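Local atomic coordinates of 3-deoxy-d-manno-octulosonic-acid transferase (Acinetobacter baumannii, PDB entry 4BFC), a protein that probably transfers 3-deoxy-D-manno-octulosonic acid (Kdo) from CMP-Kdo to a lipid A precursor, the domain here being the one that binds CMP-Kdo. Residues 170-175 / 210-215; 148-151 / 156-159. One frame throughout, in Å; residues are numbered along the deposited sequence.

Contact 1. Residues 170-175 / 210-215; sequences VDEFID and HKVLQR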
ATOM      1  N   VAL A 170      17.628   2.923  10.426  1.00 22.97           N
ATOM      2  CA  VAL A 170      18.768   2.500   9.558  1.00 25.54           C
ATOM      3  C   VAL A 170      20.020   3.314   9.960  1.00 28.31           C
ATOM      4  O   VAL A 170      21.067   2.725  10.202  1.00 30.45           O
ATOM      5  CB  VAL A 170      18.460   2.638   8.069  1.00 26.57           C
ATOM      6  CG1 VAL A 170      19.673   2.341   7.183  1.00 25.33           C
ATOM      7  CG2 VAL A 170      17.414   1.606   7.705  1.00 22.11           C
ATOM      8  N   ASP A 171      19.895   4.639  10.120  1.00 28.55           N
ATOM      9  CA  ASP A 171      21.064   5.438  10.625  1.00 31.24           C
ATOM     10  C   ASP A 171      21.606   4.982  11.977  1.00 28.86           C
ATOM     11  O   ASP A 171      22.824   4.976  12.166  1.00 32.70           O
ATOM     12  CB  ASP A 171      20.765   6.926  10.647  1.00 30.39           C
ATOM     13  CG  ASP A 171      20.654   7.522   9.273  1.00 31.32           C
ATOM     14  OD1 ASP A 171      21.106   6.901   8.293  1.00 34.31           O
ATOM     15  OD2 ASP A 171      20.103   8.625   9.176  1.00 36.04           O
ATOM     16  N   GLU A 172      20.765   4.563  12.905  1.00 28.00           N
ATOM     17  CA  GLU A 172      21.283   4.035  14.182  1.00 29.80           C
ATOM     18  C   GLU A 172      22.208   2.822  13.914  1.00 30.90           C
ATOM     19  O   GLU A 172      23.244   2.630  14.572  1.00 35.39           O
ATOM     20  CB  GLU A 172      20.149   3.554  15.065  1.00 31.67           C
ATOM     21  CG  GLU A 172      19.379   4.636  15.804  1.00 37.35           C
ATOM     22  CD  GLU A 172      18.070   4.144  16.410  1.00 41.23           C
ATOM     23  OE1 GLU A 172      17.775   2.921  16.390  1.00 48.13           O
ATOM     24  OE2 GLU A 172      17.306   4.991  16.897  1.00 41.77           O
ATOM     25  N   PHE A 173      21.827   2.003  12.929  1.00 27.49           N
ATOM     26  CA  PHE A 173      22.612   0.841  12.571  1.00 25.83           C
ATOM     27  C   PHE A 173      23.862   1.171  11.709  1.00 27.00           C
ATOM     28  O   PHE A 173      24.908   0.540  11.887  1.00 29.11           O
ATOM     29  CB  PHE A 173      21.712  -0.246  11.964  1.00 25.28           C
ATOM     30  CG  PHE A 173      20.875  -0.988  13.002  1.00 24.90           C
ATOM     31  CD1 PHE A 173      21.325  -2.127  13.629  1.00 26.13           C
ATOM     32  CD2 PHE A 173      19.591  -0.544  13.306  1.00 30.49           C
ATOM     33  CE1 PHE A 173      20.566  -2.802  14.573  1.00 31.78           C
ATOM     34  CE2 PHE A 173      18.813  -1.192  14.265  1.00 32.85           C
ATOM     35  CZ  PHE A 173      19.292  -2.343  14.892  1.00 34.77           C
ATOM     36  N   ILE A 174      23.795   2.184  10.850  1.00 24.09           N
ATOM     37  CA  ILE A 174      24.963   2.596  10.080  1.00 26.92           C
ATOM     38  C   ILE A 174      26.001   3.173  11.051  1.00 31.32           C
ATOM     39  O   ILE A 174      27.206   2.894  10.904  1.00 31.42           O
ATOM     40  CB  ILE A 174      24.609   3.664   9.009  1.00 26.40           C
ATOM     41  CG1 ILE A 174      23.679   3.100   7.906  1.00 26.28           C
ATOM     42  CG2 ILE A 174      25.858   4.275   8.355  1.00 27.63           C
ATOM     43  CD1 ILE A 174      23.193   4.228   7.000  1.00 25.90           C
ATOM     44  N   ASP A 175      25.542   3.929  12.056  1.00 30.98           N
ATOM     45  CA  ASP A 175      26.465   4.570  13.022  1.00 34.16           C
ATOM     46  C   ASP A 175      27.247   3.562  13.836  1.00 35.07           C
ATOM     47  O   ASP A 175      28.340   3.882  14.288  1.00 40.18           O
ATOM     48  CB  ASP A 175      25.743   5.473  14.017  1.00 35.12           C
ATOM     49  CG  ASP A 175      25.118   6.679  13.371  1.00 40.20           C
ATOM     50  OD1 ASP A 175      25.506   7.062  12.247  1.00 44.88           O
ATOM     51  OD2 ASP A 175      24.216   7.252  14.018  1.00 47.79           O
ATOM     52  N   HIS A 210      23.393  -6.601  17.378  1.00 39.23           N
ATOM     53  CA  HIS A 210      22.955  -6.913  18.745  1.00 42.66           C
ATOM     54  C   HIS A 210      23.210  -5.869  19.804  1.00 43.02           C
ATOM     55  O   HIS A 210      22.405  -5.740  20.732  1.00 49.20           O
ATOM     56  CB  HIS A 210      23.371  -8.323  19.180  1.00 46.01           C
ATOM     57  CG  HIS A 210      22.281  -9.330  18.949  1.00 58.62           C
ATOM     58  ND1 HIS A 210      21.554  -9.860  19.957  1.00 58.79           N
ATOM     59  CD2 HIS A 210      21.727  -9.822  17.755  1.00 59.91           C
ATOM     60  CE1 HIS A 210      20.611 -10.689  19.441  1.00 67.82           C
ATOM     61  NE2 HIS A 210      20.719 -10.661  18.093  1.00 65.54           N
ATOM     62  N   LYS A 211      24.279  -5.089  19.663  1.00 44.61           N
ATOM     63  CA  LYS A 211      24.504  -3.920  20.523  1.00 42.42           C
ATOM     64  C   LYS A 211      23.411  -2.860  20.354  1.00 43.07           C
ATOM     65  O   LYS A 211      22.796  -2.416  21.331  1.00 43.48           O
ATOM     66  CB  LYS A 211      25.862  -3.266  20.241  1.00 44.49           C
ATOM     67  CG  LYS A 211      27.018  -3.721  21.131  1.00 50.38           C
ATOM     68  CD  LYS A 211      28.315  -3.052  20.686  1.00 49.68           C
ATOM     69  CE  LYS A 211      29.541  -3.867  21.081  0.50 49.57           C
ATOM     70  NZ  LYS A 211      30.772  -3.362  20.408  0.50 48.71           N
ATOM     71  N   VAL A 212      23.173  -2.445  19.110  1.00 37.93           N
ATOM     72  CA  VAL A 212      22.169  -1.438  18.828  1.00 36.74           C
ATOM     73  C   VAL A 212      20.834  -1.967  19.345  1.00 37.39           C
ATOM     74  O   VAL A 212      20.069  -1.217  19.941  1.00 38.14           O
ATOM     75  CB  VAL A 212      22.057  -1.130  17.323  1.00 37.83           C
ATOM     76  CG1 VAL A 212      20.938  -0.126  17.032  1.00 38.30           C
ATOM     77  CG2 VAL A 212      23.383  -0.622  16.775  1.00 34.92           C
ATOM     78  N   LEU A 213      20.561  -3.259  19.125  1.00 38.14           N
ATOM     79  CA  LEU A 213      19.246  -3.816  19.447  1.00 38.26           C
ATOM     80  C   LEU A 213      18.959  -3.828  20.922  1.00 43.42           C
ATOM     81  O   LEU A 213      17.803  -3.664  21.332  1.00 43.45           O
ATOM     82  CB  LEU A 213      19.040  -5.222  18.840  1.00 38.57           C
ATOM     83  CG  LEU A 213      18.743  -5.279  17.339  1.00 34.41           C
ATOM     84  CD1 LEU A 213      18.956  -6.723  16.871  1.00 34.04           C
ATOM     85  CD2 LEU A 213      17.347  -4.784  16.996  1.00 33.38           C
ATOM     86  N   GLN A 214      20.006  -3.993  21.725  1.00 46.02           N
ATOM     87  CA  GLN A 214      19.824  -4.102  23.171  1.00 52.71           C
ATOM     88  C   GLN A 214      19.473  -2.774  23.838  1.00 58.26           C
ATOM     89  O   GLN A 214      18.489  -2.697  24.591  1.00 58.66           O
ATOM     90  CB  GLN A 214      21.019  -4.778  23.826  1.00 49.42           C
ATOM     91  CG  GLN A 214      20.864  -6.285  23.821  1.00 50.46           C
ATOM     92  CD  GLN A 214      21.784  -6.980  24.804  0.50 51.39           C
ATOM     93  OE1 GLN A 214      22.797  -6.421  25.238  0.50 53.34           O
ATOM     94  NE2 GLN A 214      21.436  -8.211  25.162  0.50 51.39           N
ATOM     95  N   ARG A 215      20.255  -1.736  23.548  1.00 55.10           N
ATOM     96  CA  ARG A 215      20.026  -0.413  24.139  1.00 54.37           C
ATOM     97  C   ARG A 215      18.630   0.139  23.813  1.00 57.57           C
ATOM     98  O   ARG A 215      18.090  -0.089  22.719  1.00 66.09           O
ATOM     99  CB  ARG A 215      21.103   0.574  23.689  1.00 44.34           C
ATOM    100  CG  ARG A 215      21.053   0.868  22.201  1.00 49.77           C
ATOM    101  CD  ARG A 215      22.031   1.945  21.755  1.00 46.56           C
ATOM    102  NE  ARG A 215      23.422   1.512  21.856  1.00 55.34           N
ATOM    103  CZ  ARG A 215      24.368   1.835  20.974  1.00 53.40           C
ATOM    104  NH1 ARG A 215      24.064   2.571  19.911  1.00 54.77           N
ATOM    105  NH2 ARG A 215      25.610   1.410  21.143  1.00 53.65           N
TER
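Phe173 swings its ring toward Val212 with CG beside its own backbone N and opposite the carbonyl carbon (chi1 -76°), the ring plane standing perpendicular to the plane through CA, CB and CG. Val212 answers with CG1 extended away from its backbone N (chi1 177°), which lays this methyl over the middle of the aromatic face. CG1 sits 3.6 Å from the centroid of the Phe173 ring, a CH-pi contact, and reaches CZ of Phe173 at 3.5 Å. The methine shares the overlap, since Val212 CB is 3.5 Å from Phe173 CE1. Leu213, one residue on, meets the ring from a different direction: its CG lies in the ring plane at the edge, 3.9 Å from Phe173 CZ, and its CD2 is 3.8 Å from the same CZ. Two helices of the Rossmann-like CMP-Kdo binding domain are joined here, 167-175 and the last modelled helix, 199-214; their local axes approach to 9.9 Å with 133° between their N-to-C directions, about midway between perpendicular and antiparallel. Helix 148-152 also packs against both. The other methyl of Val212, CG2, lies against the backbone of the 170-175 helix, 3.9 Å from Glu172 O. No hydrogen bond links the two segments, and the Glu172 carboxylate comes close to Glu89 of a second subunit, a like-charge neighbour.

Contact 2. Residues 148-151 / 156-159; sequences LEPM and PTVV
A beta-alpha-beta unit of the Rossmann-like domain, made of strand 131-134, helix 148-152 and strand 157-159, is packed together here: the short helix rests on the last strand through Pro150 and Thr157. Their CA atoms, 6.8 Å apart, are the nearest pair between the segments. The pyrrolidine ring of Pro150 meets the branched end of Thr157 at about a right angle. Its CB touches Thr157 OG1 at 3.4 Å, and its CG lies 3.6 Å from the same oxygen and 4.1 Å from Thr157 CG2, so hydroxyl and methyl both face the ring. Met151 adds a lighter and less certain contact, since it is modelled in two conformers; in the one described the chain bends at chi2 (-71°) and CE lies 4.1 Å from Thr157 CB. All three residues are buried. Cys132 and Val134 of strand 131-134 touch both Pro150 and Thr157, while Ala209 of helix 199-214 packs on Met151. Thr157 also belongs to the parallel sheet, its backbone hydrogen-bonded to Leu180. The threonine hydroxyl is satisfied close by in the chain: OG1, placed beside the backbone N (chi1 -59°), is hydrogen-bonded to the carbonyl oxygen of Val155.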
ATOM      1  N   LEU A 148      14.536  -4.441  11.217  1.00 23.33           N
ATOM      2  CA  LEU A 148      14.693  -5.000  12.573  1.00 22.39           C
ATOM      3  C   LEU A 148      14.485  -6.496  12.621  1.00 22.88           C
ATOM      4  O   LEU A 148      15.125  -7.219  13.411  1.00 25.49           O
ATOM      5  CB  LEU A 148      13.684  -4.271  13.512  1.00 22.95           C
ATOM      6  CG  LEU A 148      14.007  -2.794  13.799  1.00 26.77           C
ATOM      7  CD1 LEU A 148      12.900  -2.162  14.665  1.00 28.14           C
ATOM      8  CD2 LEU A 148      15.354  -2.705  14.466  1.00 28.02           C
ATOM      9  N   GLU A 149      13.599  -6.996  11.736  1.00 26.70           N
ATOM     10  CA  GLU A 149      13.278  -8.410  11.736  1.00 30.32           C
ATOM     11  C   GLU A 149      14.514  -9.301  11.417  1.00 26.37           C
ATOM     12  O   GLU A 149      14.911 -10.127  12.249  1.00 25.87           O
ATOM     13  CB  GLU A 149      12.081  -8.662  10.811  1.00 30.38           C
ATOM     14  CG  GLU A 149      10.852  -7.828  11.183  1.00 35.85           C
ATOM     15  CD  GLU A 149       9.650  -8.009  10.264  1.00 39.62           C
ATOM     16  OE1 GLU A 149       9.789  -7.982   9.018  1.00 35.30           O
ATOM     17  OE2 GLU A 149       8.531  -8.186  10.800  1.00 45.47           O
ATOM     18  N   PRO A 150      15.217  -9.052  10.273  1.00 24.67           N
ATOM     19  CA  PRO A 150      16.459  -9.841  10.094  1.00 24.76           C
ATOM     20  C   PRO A 150      17.542  -9.617  11.133  1.00 25.58           C
ATOM     21  O   PRO A 150      18.251 -10.557  11.461  1.00 28.33           O
ATOM     22  CB  PRO A 150      16.927  -9.486   8.644  1.00 22.87           C
ATOM     23  CG  PRO A 150      16.292  -8.165   8.371  1.00 25.97           C
ATOM     24  CD  PRO A 150      14.968  -8.187   9.110  1.00 23.65           C
ATOM     25  N   MET A 151      17.630  -8.418  11.712  1.00 23.14           N
ATOM     26  CA  MET A 151      18.640  -8.070  12.710  0.70 23.62           C
ATOM     27  C   MET A 151      18.451  -8.937  13.951  1.00 23.83           C
ATOM     28  O   MET A 151      19.385  -9.450  14.551  1.00 25.95           O
ATOM     29  CB  MET A 151      18.464  -6.596  13.119  0.70 25.34           C
ATOM     30  CG  MET A 151      18.887  -5.527  12.110  0.70 29.13           C
ATOM     31  SD  MET A 151      20.680  -5.372  11.881  0.70 30.00           S
ATOM     32  CE  MET A 151      20.784  -4.224  10.543  0.70 27.00           C
ATOM     33  N   PRO A 156      23.034 -11.098   8.701  1.00 20.63           N
ATOM     34  CA  PRO A 156      23.660  -9.917   8.079  1.00 22.13           C
ATOM     35  C   PRO A 156      22.769  -9.269   7.005  1.00 21.21           C
ATOM     36  O   PRO A 156      22.216  -9.967   6.151  1.00 21.00           O
ATOM     37  CB  PRO A 156      24.944 -10.454   7.481  1.00 24.04           C
ATOM     38  CG  PRO A 156      25.184 -11.757   8.157  1.00 23.30           C
ATOM     39  CD  PRO A 156      23.869 -12.306   8.565  1.00 23.37           C
ATOM     40  N   THR A 157      22.570  -7.942   7.095  1.00 20.49           N
ATOM     41  CA  THR A 157      21.501  -7.246   6.319  1.00 22.32           C
ATOM     42  C   THR A 157      22.042  -6.133   5.421  1.00 22.02           C
ATOM     43  O   THR A 157      22.845  -5.285   5.857  1.00 24.35           O
ATOM     44  CB  THR A 157      20.412  -6.691   7.264  1.00 22.39           C
ATOM     45  OG1 THR A 157      19.862  -7.795   7.999  1.00 22.40           O
ATOM     46  CG2 THR A 157      19.227  -5.948   6.477  1.00 20.43           C
ATOM     47  N   VAL A 158      21.658  -6.164   4.162  1.00 19.75           N
ATOM     48  CA  VAL A 158      21.978  -5.108   3.203  1.00 21.88           C
ATOM     49  C   VAL A 158      20.723  -4.344   2.830  1.00 22.82           C
ATOM     50  O   VAL A 158      19.668  -4.962   2.664  1.00 21.03           O
ATOM     51  CB  VAL A 158      22.614  -5.717   1.924  1.00 19.27           C
ATOM     52  CG1 VAL A 158      23.027  -4.654   0.909  1.00 20.64           C
ATOM     53  CG2 VAL A 158      23.761  -6.716   2.250  1.00 23.15           C
ATOM     54  N   VAL A 159      20.805  -3.020   2.746  1.00 20.39           N
ATOM     55  CA  VAL A 159      19.761  -2.197   2.142  1.00 23.29           C
ATOM     56  C   VAL A 159      20.327  -1.315   1.053  1.00 21.40           C
ATOM     57  O   VAL A 159      21.538  -1.043   1.043  1.00 22.34           O
ATOM     58  CB  VAL A 159      18.948  -1.354   3.196  1.00 27.24           C
ATOM     59  CG1 VAL A 159      18.251  -2.283   4.183  1.00 31.68           C
ATOM     60  CG2 VAL A 159      19.845  -0.339   3.899  1.00 26.52           C
TER

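In the fold
The two contacts follow in series along the chain, contact 2 closing at strand 157-159 before helix 167-175 opens contact 1. Their centres are about 11 Å apart, and contact 2 is the deeper, about 9 Å from the centre of the chain against 19 Å for contact 1. Helix 148-152 connects them: one side rests on the parallel sheet, while Leu148 and Met151 reach Phe173 and Leu213. Leu148 CD2 comes within 3.8 Å of both Phe173 CE2 and Leu213 CD2. Packing thus continues from strand 157-159 through helix 148-152 to helix 199-214, so that this last modelled helix meets the sheet of the CMP-Kdo binding domain partly by way of helix 148-152.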